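Local coordinates for protein aromatic-L-amino-acid decarboxylase (Catharanthus roseus, PDB 6EEW) that decarboxylates L-tryptophan to tryptamine and 5-hydroxy-L-tryptophan to serotonin as a pyridoxal-phosphate-dependent homodimer, at residues T167-A178 with I282-Y290. Numbering follows the deposited sequence.
Sequences TSESILCTIIAA and IWIHVDAAY
Asp287 OD1 is gripped twice: it accepts a hydrogen bond from a water whose O lies 2.7 Å from Asp287 OD1 and which also bonds Thr167 OG1, and Ala289 N adds a weak one, 3.1 Å from Asp287 OD1. In fold-type I enzymes the aspartate at the end of this strand normally pairs with the cofactor's pyridine nitrogen, so both bonds probably steady it. Thr167 CG2 lies 3.3 Å from Asp287 OD1: chi1 of -62° sets OG1 beside the backbone N and leaves CG2 anti to it, against the carboxylate. Threonine thus offers one branch to the water and one to the packing, while Thr167 N and Ser168 OG bind the cofactor phosphate. Ile171, whose extended, branched chain crosses the imidazole at about a right angle, sets CG1 3.7 Å from His285 NE2. Ser312 OG bonds both His285 ND1 and Trp283 NE1, and Ser314 OG bonds His285 NE2, fixing the imidazole's rotation. Farther along, Thr174 O stands 4.1 Å above the centre of one Trp283 indole face, and small alanines let the helix approach so broad a ring, Ala178 CB meeting Trp283 CB at 3.7 Å. Replacing Trp283 by alanine is likely to open a gap against Thr174, Ala177 and Ala178 and to cost Ser312 its indole partner. Segment 167-178 runs antiparallel (172°) to strand 283-287, which lies between strands 251-258 and 312-315 of the large-domain sheet, while Ile171 also touches helix 206-212.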
ATOM      1  N   THR A 167       8.701  -0.428   3.420  1.00 46.41           N
ATOM      2  CA  THR A 167       9.709   0.361   4.112  1.00 48.30           C
ATOM      3  C   THR A 167       9.800   1.753   3.513  1.00 51.75           C
ATOM      4  O   THR A 167       9.967   2.740   4.237  1.00 55.16           O
ATOM      5  CB  THR A 167      11.057  -0.352   4.055  1.00 42.54           C
ATOM      6  OG1 THR A 167      10.929  -1.600   4.736  1.00 38.86           O
ATOM      7  CG2 THR A 167      12.134   0.477   4.751  1.00 42.66           C
ATOM      8  N   SER A 168       9.695   1.853   2.188  1.00 52.76           N
ATOM      9  CA  SER A 168       9.843   3.150   1.543  1.00 57.24           C
ATOM     10  C   SER A 168       8.850   4.159   2.104  1.00 56.16           C
ATOM     11  O   SER A 168       9.227   5.293   2.415  1.00 57.45           O
ATOM     12  CB  SER A 168       9.712   3.013   0.028  1.00 56.29           C
ATOM     13  OG  SER A 168      10.913   2.482  -0.520  1.00 55.83           O
ATOM     14  N   GLU A 169       7.590   3.758   2.299  1.00 48.71           N
ATOM     15  CA  GLU A 169       6.626   4.733   2.795  1.00 52.81           C
ATOM     16  C   GLU A 169       6.755   4.964   4.298  1.00 53.12           C
ATOM     17  O   GLU A 169       6.456   6.060   4.777  1.00 55.34           O
ATOM     18  CB  GLU A 169       5.191   4.329   2.404  1.00 50.80           C
ATOM     19  CG  GLU A 169       4.696   2.961   2.862  1.00 62.80           C
ATOM     20  CD  GLU A 169       3.213   2.716   2.482  1.00 63.38           C
ATOM     21  OE1 GLU A 169       2.693   3.438   1.604  1.00 60.96           O
ATOM     22  OE2 GLU A 169       2.566   1.815   3.070  1.00 62.69           O
ATOM     23  N   SER A 170       7.237   3.988   5.060  1.00 57.35           N
ATOM     24  CA  SER A 170       7.519   4.249   6.471  1.00 53.22           C
ATOM     25  C   SER A 170       8.634   5.272   6.621  1.00 43.51           C
ATOM     26  O   SER A 170       8.520   6.234   7.398  1.00 47.25           O
ATOM     27  CB  SER A 170       7.860   2.954   7.177  1.00 54.58           C
ATOM     28  OG  SER A 170       6.750   2.095   7.087  1.00 55.76           O
ATOM     29  N   ILE A 171       9.731   5.074   5.896  1.00 42.44           N
ATOM     30  CA  ILE A 171      10.824   6.037   5.935  1.00 36.26           C
ATOM     31  C   ILE A 171      10.355   7.391   5.425  1.00 47.54           C
ATOM     32  O   ILE A 171      10.718   8.435   5.983  1.00 45.98           O
ATOM     33  CB  ILE A 171      12.036   5.523   5.142  1.00 38.63           C
ATOM     34  CG1 ILE A 171      12.647   4.319   5.873  1.00 49.29           C
ATOM     35  CG2 ILE A 171      13.098   6.591   5.068  1.00 44.06           C
ATOM     36  CD1 ILE A 171      13.901   3.762   5.207  1.00 52.73           C
ATOM     37  N   LEU A 172       9.572   7.402   4.340  1.00 48.73           N
ATOM     38  CA  LEU A 172       9.055   8.656   3.805  1.00 48.55           C
ATOM     39  C   LEU A 172       8.241   9.406   4.853  1.00 48.07           C
ATOM     40  O   LEU A 172       8.401  10.619   5.022  1.00 51.34           O
ATOM     41  CB  LEU A 172       8.221   8.375   2.553  1.00 46.00           C
ATOM     42  CG  LEU A 172       7.526   9.549   1.864  1.00 47.88           C
ATOM     43  CD1 LEU A 172       8.519  10.630   1.470  1.00 47.77           C
ATOM     44  CD2 LEU A 172       6.748   9.075   0.646  1.00 43.95           C
ATOM     45  N   CYS A 173       7.384   8.696   5.589  1.00 47.13           N
ATOM     46  CA  CYS A 173       6.586   9.338   6.629  1.00 42.32           C
ATOM     47  C   CYS A 173       7.473   9.912   7.733  1.00 46.77           C
ATOM     48  O   CYS A 173       7.283  11.062   8.159  1.00 45.12           O
ATOM     49  CB  CYS A 173       5.551   8.345   7.171  1.00 43.50           C
ATOM     50  SG  CYS A 173       4.074   8.134   6.020  1.00 49.91           S
ATOM     51  N   THR A 174       8.460   9.140   8.205  1.00 46.01           N
ATOM     52  CA  THR A 174       9.294   9.694   9.273  1.00 46.43           C
ATOM     53  C   THR A 174      10.127  10.860   8.775  1.00 42.99           C
ATOM     54  O   THR A 174      10.344  11.832   9.515  1.00 48.62           O
ATOM     55  CB  THR A 174      10.187   8.616   9.914  1.00 45.53           C
ATOM     56  OG1 THR A 174      11.180   8.162   8.981  1.00 46.81           O
ATOM     57  CG2 THR A 174       9.346   7.460  10.392  1.00 35.73           C
ATOM     58  N   ILE A 175      10.572  10.805   7.520  1.00 41.97           N
ATOM     59  CA  ILE A 175      11.313  11.922   6.936  1.00 40.12           C
ATOM     60  C   ILE A 175      10.441  13.170   6.867  1.00 41.33           C
ATOM     61  O   ILE A 175      10.907  14.288   7.122  1.00 43.72           O
ATOM     62  CB  ILE A 175      11.830  11.555   5.535  1.00 43.19           C
ATOM     63  CG1 ILE A 175      12.750  10.345   5.588  1.00 40.16           C
ATOM     64  CG2 ILE A 175      12.537  12.745   4.903  1.00 40.60           C
ATOM     65  CD1 ILE A 175      13.344  10.005   4.222  1.00 43.96           C
ATOM     66  N   ILE A 176       9.172  13.011   6.490  1.00 42.87           N
ATOM     67  CA  ILE A 176       8.311  14.189   6.409  1.00 45.50           C
ATOM     68  C   ILE A 176       8.046  14.740   7.805  1.00 47.11           C
ATOM     69  O   ILE A 176       8.013  15.959   8.012  1.00 41.15           O
ATOM     70  CB  ILE A 176       6.993  13.868   5.678  1.00 43.91           C
ATOM     71  CG1 ILE A 176       7.244  13.634   4.182  1.00 44.49           C
ATOM     72  CG2 ILE A 176       5.999  15.002   5.902  1.00 38.31           C
ATOM     73  CD1 ILE A 176       6.037  13.214   3.410  1.00 47.71           C
ATOM     74  N   ALA A 177       7.852  13.856   8.784  1.00 48.00           N
ATOM     75  CA  ALA A 177       7.685  14.299  10.166  1.00 57.33           C
ATOM     76  C   ALA A 177       8.871  15.145  10.618  1.00 54.53           C
ATOM     77  O   ALA A 177       8.704  16.239  11.176  1.00 61.29           O
ATOM     78  CB  ALA A 177       7.498  13.087  11.086  1.00 58.44           C
ATOM     79  N   ALA A 178      10.085  14.654  10.379  1.00 49.62           N
ATOM     80  CA  ALA A 178      11.268  15.423  10.752  1.00 56.14           C
ATOM     81  C   ALA A 178      11.316  16.753  10.006  1.00 56.09           C
ATOM     82  O   ALA A 178      11.610  17.810  10.597  1.00 58.11           O
ATOM     83  CB  ALA A 178      12.530  14.606  10.484  1.00 52.35           C
ATOM     84  N   ILE A 282      19.178  15.487  15.363  1.00 56.35           N
ATOM     85  CA  ILE A 282      18.859  14.748  14.150  1.00 45.73           C
ATOM     86  C   ILE A 282      17.846  13.668  14.480  1.00 50.96           C
ATOM     87  O   ILE A 282      18.032  12.899  15.431  1.00 62.25           O
ATOM     88  CB  ILE A 282      20.132  14.132  13.548  1.00 49.04           C
ATOM     89  CG1 ILE A 282      21.146  15.239  13.225  1.00 49.43           C
ATOM     90  CG2 ILE A 282      19.788  13.245  12.358  1.00 54.28           C
ATOM     91  CD1 ILE A 282      22.559  14.748  12.996  1.00 48.85           C
ATOM     92  N   TRP A 283      16.784  13.586  13.687  1.00 43.52           N
ATOM     93  CA  TRP A 283      15.849  12.477  13.805  1.00 45.96           C
ATOM     94  C   TRP A 283      16.511  11.220  13.278  1.00 46.38           C
ATOM     95  O   TRP A 283      16.917  11.170  12.117  1.00 51.77           O
ATOM     96  CB  TRP A 283      14.583  12.751  13.009  1.00 45.65           C
ATOM     97  CG  TRP A 283      13.584  11.652  13.080  1.00 44.93           C
ATOM     98  CD1 TRP A 283      13.781  10.333  12.769  1.00 46.10           C
ATOM     99  CD2 TRP A 283      12.196  11.786  13.381  1.00 50.37           C
ATOM    100  NE1 TRP A 283      12.609   9.633  12.912  1.00 48.80           N
ATOM    101  CE2 TRP A 283      11.619  10.506  13.276  1.00 48.33           C
ATOM    102  CE3 TRP A 283      11.384  12.862  13.747  1.00 49.39           C
ATOM    103  CZ2 TRP A 283      10.282  10.273  13.540  1.00 45.20           C
ATOM    104  CZ3 TRP A 283      10.058  12.628  14.004  1.00 43.14           C
ATOM    105  CH2 TRP A 283       9.518  11.348  13.900  1.00 40.35           C
ATOM    106  N   ILE A 284      16.613  10.197  14.109  1.00 45.59           N
ATOM    107  CA  ILE A 284      17.211   8.940  13.688  1.00 46.71           C
ATOM    108  C   ILE A 284      16.123   7.891  13.528  1.00 43.53           C
ATOM    109  O   ILE A 284      15.331   7.634  14.450  1.00 45.52           O
ATOM    110  CB  ILE A 284      18.317   8.479  14.654  1.00 49.23           C
ATOM    111  CG1 ILE A 284      18.920   7.161  14.155  1.00 50.37           C
ATOM    112  CG2 ILE A 284      17.810   8.421  16.097  1.00 49.38           C
ATOM    113  CD1 ILE A 284      20.153   6.749  14.917  1.00 50.22           C
ATOM    114  N   HIS A 285      16.087   7.290  12.346  1.00 40.49           N
ATOM    115  CA  HIS A 285      15.167   6.214  12.038  1.00 51.36           C
ATOM    116  C   HIS A 285      15.994   4.978  11.754  1.00 58.64           C
ATOM    117  O   HIS A 285      16.967   5.039  10.991  1.00 64.58           O
ATOM    118  CB  HIS A 285      14.271   6.540  10.831  1.00 41.92           C
ATOM    119  CG  HIS A 285      13.460   5.372  10.371  1.00 38.24           C
ATOM    120  ND1 HIS A 285      12.218   5.076  10.891  1.00 38.92           N
ATOM    121  CD2 HIS A 285      13.743   4.385   9.485  1.00 37.88           C
ATOM    122  CE1 HIS A 285      11.763   3.964  10.332  1.00 39.27           C
ATOM    123  NE2 HIS A 285      12.668   3.528   9.473  1.00 37.36           N
ATOM    124  N   VAL A 286      15.616   3.869  12.369  1.00 55.98           N
ATOM    125  CA  VAL A 286      16.290   2.600  12.164  1.00 49.74           C
ATOM    126  C   VAL A 286      15.452   1.791  11.185  1.00 49.27           C
ATOM    127  O   VAL A 286      14.310   1.406  11.485  1.00 40.59           O
ATOM    128  CB  VAL A 286      16.520   1.862  13.484  1.00 45.74           C
ATOM    129  CG1 VAL A 286      17.057   0.482  13.219  1.00 43.70           C
ATOM    130  CG2 VAL A 286      17.506   2.666  14.338  1.00 43.51           C
ATOM    131  N   ASP A 287      16.028   1.570  10.000  1.00 43.64           N
ATOM    132  CA  ASP A 287      15.446   0.693   8.985  1.00 42.90           C
ATOM    133  C   ASP A 287      15.923  -0.722   9.285  1.00 40.57           C
ATOM    134  O   ASP A 287      17.082  -1.067   9.038  1.00 43.32           O
ATOM    135  CB  ASP A 287      15.857   1.122   7.580  1.00 46.13           C
ATOM    136  CG  ASP A 287      15.355   0.156   6.506  1.00 49.20           C
ATOM    137  OD1 ASP A 287      14.433  -0.649   6.793  1.00 46.68           O
ATOM    138  OD2 ASP A 287      15.866   0.203   5.365  1.00 45.12           O
ATOM    139  N   ALA A 288      15.032  -1.535   9.846  1.00 42.51           N
ATOM    140  CA  ALA A 288      15.342  -2.934  10.081  1.00 44.35           C
ATOM    141  C   ALA A 288      14.396  -3.798   9.269  1.00 50.04           C
ATOM    142  O   ALA A 288      13.756  -4.704   9.816  1.00 59.16           O
ATOM    143  CB  ALA A 288      15.256  -3.270  11.571  1.00 42.97           C
ATOM    144  N   ALA A 289      14.272  -3.503   7.972  1.00 43.64           N
ATOM    145  CA  ALA A 289      13.318  -4.239   7.150  1.00 44.52           C
ATOM    146  C   ALA A 289      13.520  -5.742   7.289  1.00 46.26           C
ATOM    147  O   ALA A 289      12.588  -6.479   7.625  1.00 41.78           O
ATOM    148  CB  ALA A 289      13.447  -3.827   5.688  1.00 48.36           C
ATOM    149  N   TYR A 290      14.750  -6.207   7.094  1.00 46.66           N
ATOM    150  CA  TYR A 290      15.005  -7.648   7.124  1.00 49.08           C
ATOM    151  C   TYR A 290      15.413  -8.115   8.518  1.00 45.43           C
ATOM    152  O   TYR A 290      14.706  -8.921   9.134  1.00 46.27           O
ATOM    153  CB  TYR A 290      16.067  -8.020   6.075  1.00 48.18           C
ATOM    154  CG  TYR A 290      16.790  -9.337   6.291  1.00 45.29           C
ATOM    155  CD1 TYR A 290      16.183 -10.549   5.976  1.00 36.48           C
ATOM    156  CD2 TYR A 290      18.099  -9.368   6.779  1.00 45.74           C
ATOM    157  CE1 TYR A 290      16.848 -11.757   6.158  1.00 48.21           C
ATOM    158  CE2 TYR A 290      18.781 -10.586   6.979  1.00 38.00           C
ATOM    159  CZ  TYR A 290      18.147 -11.764   6.663  1.00 42.91           C
ATOM    160  OH  TYR A 290      18.799 -12.956   6.839  1.00 49.89           O
TER
HETATM  161  O   HOH W   1      11.911  -1.265   7.504  1.00 42.29           O